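Local coordinates for caspase-3 (Porites astreoides, PDB 6WI4), which is probably a cysteine protease of the caspase family that cleaves proteins after aspartate during coral apoptosis, at residues N59-A73 with G98-F112. Sequence-based numbering, arbitrary orientation.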
loop_
_atom_site.group_PDB
_atom_site.type_symbol
_atom_site.label_atom_id
_atom_site.label_comp_id
_atom_site.label_asym_id
_atom_site.label_seq_id
_atom_site.Cartn_x
_atom_site.Cartn_y
_atom_site.Cartn_z
ATOM N N ASN A 59 6.423 -7.446 11.707
ATOM C CA ASN A 59 5.641 -8.316 12.598
ATOM C C ASN A 59 5.024 -7.539 13.765
ATOM O O ASN A 59 5.345 -7.753 14.938
ATOM C CB ASN A 59 6.510 -9.472 13.108
ATOM C CG ASN A 59 6.859 -10.464 12.022
ATOM O OD1 ASN A 59 6.216 -10.521 10.975
ATOM N ND2 ASN A 59 7.884 -11.270 12.273
ATOM N N GLN A 60 4.108 -6.635 13.421
ATOM C CA GLN A 60 3.443 -5.768 14.389
ATOM C C GLN A 60 2.059 -6.293 14.743
ATOM O O GLN A 60 1.305 -6.716 13.864
ATOM C CB GLN A 60 3.309 -4.353 13.823
ATOM C CG GLN A 60 4.651 -3.730 13.471
ATOM C CD GLN A 60 5.492 -3.439 14.686
ATOM O OE1 GLN A 60 5.173 -2.549 15.473
ATOM N NE2 GLN A 60 6.589 -4.184 14.847
ATOM N N THR A 61 1.728 -6.249 16.036
ATOM C CA THR A 61 0.377 -6.556 16.488
ATOM C C THR A 61 -0.586 -5.446 16.090
ATOM O O THR A 61 -0.186 -4.366 15.649
ATOM C CB THR A 61 0.337 -6.719 18.008
ATOM O OG1 THR A 61 0.715 -5.479 18.621
ATOM C CG2 THR A 61 1.272 -7.814 18.456
ATOM N N ARG A 62 -1.884 -5.706 16.284
ATOM C CA ARG A 62 -2.874 -4.660 16.052
ATOM C C ARG A 62 -2.601 -3.445 16.923
ATOM O O ARG A 62 -2.685 -2.306 16.452
ATOM C CB ARG A 62 -4.275 -5.194 16.319
ATOM C CG ARG A 62 -4.681 -6.235 15.312
ATOM C CD ARG A 62 -6.023 -6.814 15.653
ATOM N NE ARG A 62 -5.979 -7.650 16.845
ATOM C CZ ARG A 62 -7.031 -8.313 17.308
ATOM N NH1 ARG A 62 -8.186 -8.241 16.660
ATOM N NH2 ARG A 62 -6.928 -9.047 18.406
ATOM N N ALA A 63 -2.267 -3.665 18.196
ATOM C CA ALA A 63 -2.016 -2.540 19.085
ATOM C C ALA A 63 -0.807 -1.741 18.626
ATOM O O ALA A 63 -0.803 -0.505 18.697
ATOM C CB ALA A 63 -1.824 -3.038 20.515
ATOM N N GLU A 64 0.215 -2.430 18.121
ATOM C CA GLU A 64 1.399 -1.737 17.631
ATOM C C GLU A 64 1.107 -0.973 16.349
ATOM O O GLU A 64 1.617 0.137 16.164
ATOM C CB GLU A 64 2.532 -2.731 17.427
ATOM C CG GLU A 64 3.092 -3.221 18.765
ATOM C CD GLU A 64 4.025 -4.394 18.638
ATOM O OE1 GLU A 64 3.874 -5.199 17.691
ATOM O OE2 GLU A 64 4.908 -4.526 19.516
ATOM N N ILE A 65 0.281 -1.540 15.461
ATOM C CA ILE A 65 -0.124 -0.813 14.259
ATOM C C ILE A 65 -0.861 0.462 14.649
ATOM O O ILE A 65 -0.589 1.546 14.117
ATOM C CB ILE A 65 -0.980 -1.714 13.346
ATOM C CG1 ILE A 65 -0.148 -2.876 12.805
ATOM C CG2 ILE A 65 -1.540 -0.911 12.186
ATOM C CD1 ILE A 65 -0.974 -3.935 12.100
ATOM N N ARG A 66 -1.788 0.354 15.605
ATOM C CA ARG A 66 -2.518 1.532 16.060
ATOM C C ARG A 66 -1.574 2.550 16.696
ATOM O O ARG A 66 -1.724 3.760 16.483
ATOM C CB ARG A 66 -3.616 1.119 17.046
ATOM C CG ARG A 66 -4.746 0.295 16.418
ATOM C CD ARG A 66 -5.985 0.274 17.306
ATOM N NE ARG A 66 -7.110 -0.364 16.623
ATOM C CZ ARG A 66 -7.447 -1.637 16.782
ATOM N NH1 ARG A 66 -8.477 -2.143 16.117
ATOM N NH2 ARG A 66 -6.753 -2.403 17.612
ATOM N N ARG A 67 -0.572 2.079 17.444
ATOM C CA ARG A 67 0.400 3.000 18.026
ATOM C C ARG A 67 1.154 3.755 16.939
ATOM O O ARG A 67 1.333 4.979 17.027
ATOM C CB ARG A 67 1.374 2.242 18.931
ATOM C CG ARG A 67 2.520 3.115 19.473
ATOM C CD ARG A 67 3.563 2.305 20.262
ATOM N NE ARG A 67 4.767 3.101 20.516
ATOM C CZ ARG A 67 5.710 2.809 21.414
ATOM N NH1 ARG A 67 6.767 3.605 21.540
ATOM N NH2 ARG A 67 5.618 1.721 22.175
ATOM N N ILE A 68 1.590 3.046 15.892
ATOM C CA ILE A 68 2.309 3.698 14.800
ATOM C C ILE A 68 1.429 4.752 14.138
ATOM O O ILE A 68 1.865 5.882 13.884
ATOM C CB ILE A 68 2.801 2.655 13.783
ATOM C CG1 ILE A 68 3.875 1.770 14.413
ATOM C CG2 ILE A 68 3.390 3.342 12.569
ATOM C CD1 ILE A 68 4.079 0.458 13.679
ATOM N N THR A 69 0.176 4.404 13.841
ATOM C CA THR A 69 -0.676 5.375 13.158
ATOM C C THR A 69 -0.955 6.583 14.042
ATOM O O THR A 69 -0.972 7.713 13.548
ATOM C CB THR A 69 -1.977 4.725 12.690
ATOM O OG1 THR A 69 -2.744 4.284 13.814
ATOM C CG2 THR A 69 -1.670 3.546 11.795
ATOM N N LYS A 70 -1.108 6.375 15.356
ATOM C CA LYS A 70 -1.301 7.512 16.257
ATOM C C LYS A 70 -0.062 8.398 16.303
ATOM O O LYS A 70 -0.171 9.628 16.278
ATOM C CB LYS A 70 -1.661 7.035 17.664
ATOM C CG LYS A 70 -1.796 8.200 18.650
ATOM C CD LYS A 70 -2.413 7.786 19.964
ATOM C CE LYS A 70 -2.636 9.012 20.846
ATOM N NZ LYS A 70 -3.324 8.677 22.125
ATOM N N GLU A 71 1.128 7.797 16.360
ATOM C CA GLU A 71 2.349 8.595 16.340
ATOM C C GLU A 71 2.480 9.400 15.051
ATOM O O GLU A 71 3.001 10.520 15.074
ATOM C CB GLU A 71 3.566 7.686 16.550
ATOM C CG GLU A 71 3.555 7.054 17.934
ATOM C CD GLU A 71 4.640 6.028 18.162
ATOM O OE1 GLU A 71 5.266 5.554 17.188
ATOM O OE2 GLU A 71 4.850 5.692 19.346
ATOM N N MET A 72 2.002 8.859 13.919
ATOM C CA MET A 72 2.033 9.617 12.672
ATOM C C MET A 72 0.979 10.721 12.667
ATOM O O MET A 72 1.217 11.815 12.139
ATOM C CB MET A 72 1.826 8.680 11.477
ATOM C CG MET A 72 2.934 7.668 11.286
ATOM S SD MET A 72 4.534 8.439 11.025
ATOM C CE MET A 72 5.348 7.989 12.553
ATOM N N ALA A 73 -0.187 10.460 13.255
ATOM C CA ALA A 73 -1.255 11.460 13.264
ATOM C C ALA A 73 -0.904 12.661 14.132
ATOM O O ALA A 73 -1.393 13.769 13.879
ATOM C CB ALA A 73 -2.555 10.822 13.739
ATOM N N GLY A 98 -3.104 -7.613 11.973
ATOM C CA GLY A 98 -1.924 -7.589 12.815
ATOM C C GLY A 98 -1.455 -9.016 13.049
ATOM O O GLY A 98 -2.102 -9.983 12.648
ATOM N N THR A 99 -0.316 -9.171 13.723
ATOM C CA THR A 99 0.134 -10.533 13.988
ATOM C C THR A 99 -0.839 -11.296 14.869
ATOM O O THR A 99 -0.834 -12.530 14.851
ATOM C CB THR A 99 1.511 -10.542 14.645
ATOM O OG1 THR A 99 1.490 -9.693 15.793
ATOM C CG2 THR A 99 2.566 -10.054 13.671
ATOM N N ASP A 100 -1.690 -10.592 15.617
ATOM C CA ASP A 100 -2.574 -11.229 16.579
ATOM C C ASP A 100 -4.034 -11.289 16.151
ATOM O O ASP A 100 -4.830 -11.920 16.856
ATOM C CB ASP A 100 -2.485 -10.514 17.939
ATOM C CG ASP A 100 -2.889 -9.056 17.861
ATOM O OD1 ASP A 100 -2.564 -8.401 16.853
ATOM O OD2 ASP A 100 -3.549 -8.558 18.799
ATOM N N GLY A 101 -4.416 -10.662 15.046
ATOM C CA GLY A 101 -5.811 -10.665 14.646
ATOM C C GLY A 101 -6.120 -9.528 13.690
ATOM O O GLY A 101 -5.229 -8.814 13.230
ATOM N N THR A 102 -7.413 -9.355 13.436
ATOM C CA THR A 102 -7.883 -8.452 12.395
ATOM C C THR A 102 -8.239 -7.081 12.951
ATOM O O THR A 102 -8.631 -6.932 14.113
ATOM C CB THR A 102 -9.107 -9.025 11.673
ATOM O OG1 THR A 102 -10.168 -9.231 12.619
ATOM C CG2 THR A 102 -8.774 -10.333 11.006
ATOM N N MET A 103 -8.113 -6.076 12.093
ATOM C CA MET A 103 -8.625 -4.746 12.375
ATOM C C MET A 103 -9.162 -4.150 11.085
ATOM O O MET A 103 -8.727 -4.505 9.989
ATOM C CB MET A 103 -7.555 -3.829 12.980
ATOM C CG MET A 103 -6.265 -3.798 12.197
ATOM S SD MET A 103 -4.995 -2.746 12.926
ATOM C CE MET A 103 -5.789 -1.151 12.824
ATOM N N ALA A 104 -10.121 -3.241 11.227
ATOM C CA ALA A 104 -10.732 -2.617 10.061
ATOM C C ALA A 104 -9.783 -1.607 9.431
ATOM O O ALA A 104 -9.143 -0.818 10.130
ATOM C CB ALA A 104 -12.036 -1.927 10.451
ATOM N N ILE A 105 -9.710 -1.625 8.097
ATOM C CA ILE A 105 -8.888 -0.657 7.374
ATOM C C ILE A 105 -9.381 0.766 7.623
ATOM O O ILE A 105 -8.582 1.708 7.677
ATOM C CB ILE A 105 -8.869 -1.015 5.869
ATOM C CG1 ILE A 105 -8.013 -2.260 5.632
ATOM C CG2 ILE A 105 -8.354 0.139 5.033
ATOM C CD1 ILE A 105 -8.053 -2.773 4.207
ATOM N N LYS A 106 -10.693 0.946 7.798
ATOM C CA LYS A 106 -11.225 2.265 8.136
ATOM C C LYS A 106 -10.577 2.840 9.391
ATOM O O LYS A 106 -10.390 4.058 9.484
ATOM C CB LYS A 106 -12.740 2.188 8.318
ATOM C CG LYS A 106 -13.507 1.941 7.039
ATOM N N ASP A 107 -10.230 1.986 10.362
ATOM C CA ASP A 107 -9.527 2.456 11.555
ATOM C C ASP A 107 -8.206 3.119 11.196
ATOM O O ASP A 107 -7.896 4.214 11.682
ATOM C CB ASP A 107 -9.277 1.293 12.513
ATOM C CG ASP A 107 -10.536 0.824 13.203
ATOM O OD1 ASP A 107 -11.629 1.296 12.824
ATOM O OD2 ASP A 107 -10.428 -0.023 14.118
ATOM N N LEU A 108 -7.399 2.450 10.366
ATOM C CA LEU A 108 -6.099 2.980 9.968
ATOM C C LEU A 108 -6.227 4.386 9.414
ATOM O O LEU A 108 -5.497 5.300 9.813
ATOM C CB LEU A 108 -5.460 2.071 8.914
ATOM C CG LEU A 108 -4.998 0.676 9.316
ATOM C CD1 LEU A 108 -4.582 -0.131 8.099
ATOM C CD2 LEU A 108 -3.854 0.806 10.274
ATOM N N THR A 109 -7.163 4.576 8.494
ATOM C CA THR A 109 -7.201 5.781 7.685
ATOM C C THR A 109 -7.959 6.910 8.359
ATOM O O THR A 109 -7.623 8.080 8.149
ATOM C CB THR A 109 -7.818 5.457 6.320
ATOM O OG1 THR A 109 -9.019 4.703 6.511
ATOM C CG2 THR A 109 -6.860 4.587 5.523
ATOM N N ALA A 110 -8.945 6.579 9.201
ATOM C CA ALA A 110 -9.765 7.602 9.842
ATOM C C ALA A 110 -8.919 8.579 10.646
ATOM O O ALA A 110 -9.146 9.794 10.593
ATOM C CB ALA A 110 -10.810 6.946 10.745
ATOM N N ILE A 111 -7.927 8.071 11.380
ATOM C CA ILE A 111 -7.139 8.899 12.283
ATOM C C ILE A 111 -6.367 10.002 11.558
ATOM O O ILE A 111 -5.863 10.921 12.208
ATOM C CB ILE A 111 -6.198 7.993 13.111
ATOM C CG1 ILE A 111 -5.550 8.764 14.264
ATOM C CG2 ILE A 111 -5.140 7.362 12.227
ATOM C CD1 ILE A 111 -5.306 7.921 15.495
ATOM N N PHE A 112 -6.324 9.979 10.224
ATOM C CA PHE A 112 -5.614 10.994 9.453
ATOM C C PHE A 112 -6.529 12.029 8.814
ATOM O O PHE A 112 -6.029 13.030 8.284
ATOM C CB PHE A 112 -4.770 10.330 8.362
ATOM C CG PHE A 112 -3.640 9.512 8.896
ATOM C CD1 PHE A 112 -2.473 10.120 9.320
ATOM C CD2 PHE A 112 -3.749 8.136 8.985
ATOM C CE1 PHE A 112 -1.432 9.370 9.815
ATOM C CE2 PHE A 112 -2.713 7.380 9.482
ATOM C CZ PHE A 112 -1.550 7.998 9.897
HETATM O O HOH W 1 -2.899 -6.122 19.683
#
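D100 OD2 is gripped from several sides: a water that also accepts from A63 N donates to it, while R62 NE, 3.2 Å from D100 OD2, and R62 NH2 lie at weak hydrogen-bond range within a salt bridge. R62 N donates to D100 OD1 at 2.8 Å, on the syn side and nearly straight at 169°. One carboxylate thus binds two amides of the first helical turn, one directly and one through water, and its charge would probably be stabilised by that helix end. E64 N donates to T61 OG1 and T61 N to E64 OE1, a capping box on the same turn.

The R62 chain, bent at chi3 (-70°), lays its guanidinium over G101, whose CA sits 3.6 Å above the centre of the plane. At the edge, R62 NH1 donates to T102 O at 2.9 Å, almost in the guanidinium plane; with the weaker contacts to D100 OD2 this limits the rotation of the group. Just before the helix, T99 N donates to Q60 O.

Further along, I65 CG2 meets L108 CD2 at a tight 3.5 Å and also faces M103 SD, while T69 and L108 cross at about a right angle, CG2 against CD2. R66 turns its guanidinium edge to D107 OD2 in a long salt bridge, with M103 CE over one face. A73 CB packs on I111 CG1.

The axes of segments 62-73 and 105-110 come within 10.0 Å, 23° from parallel, and I65, T69 and L108 also touch strand 83-88: two neighbouring helices packed on one face of the central sheet, as in the caspase fold.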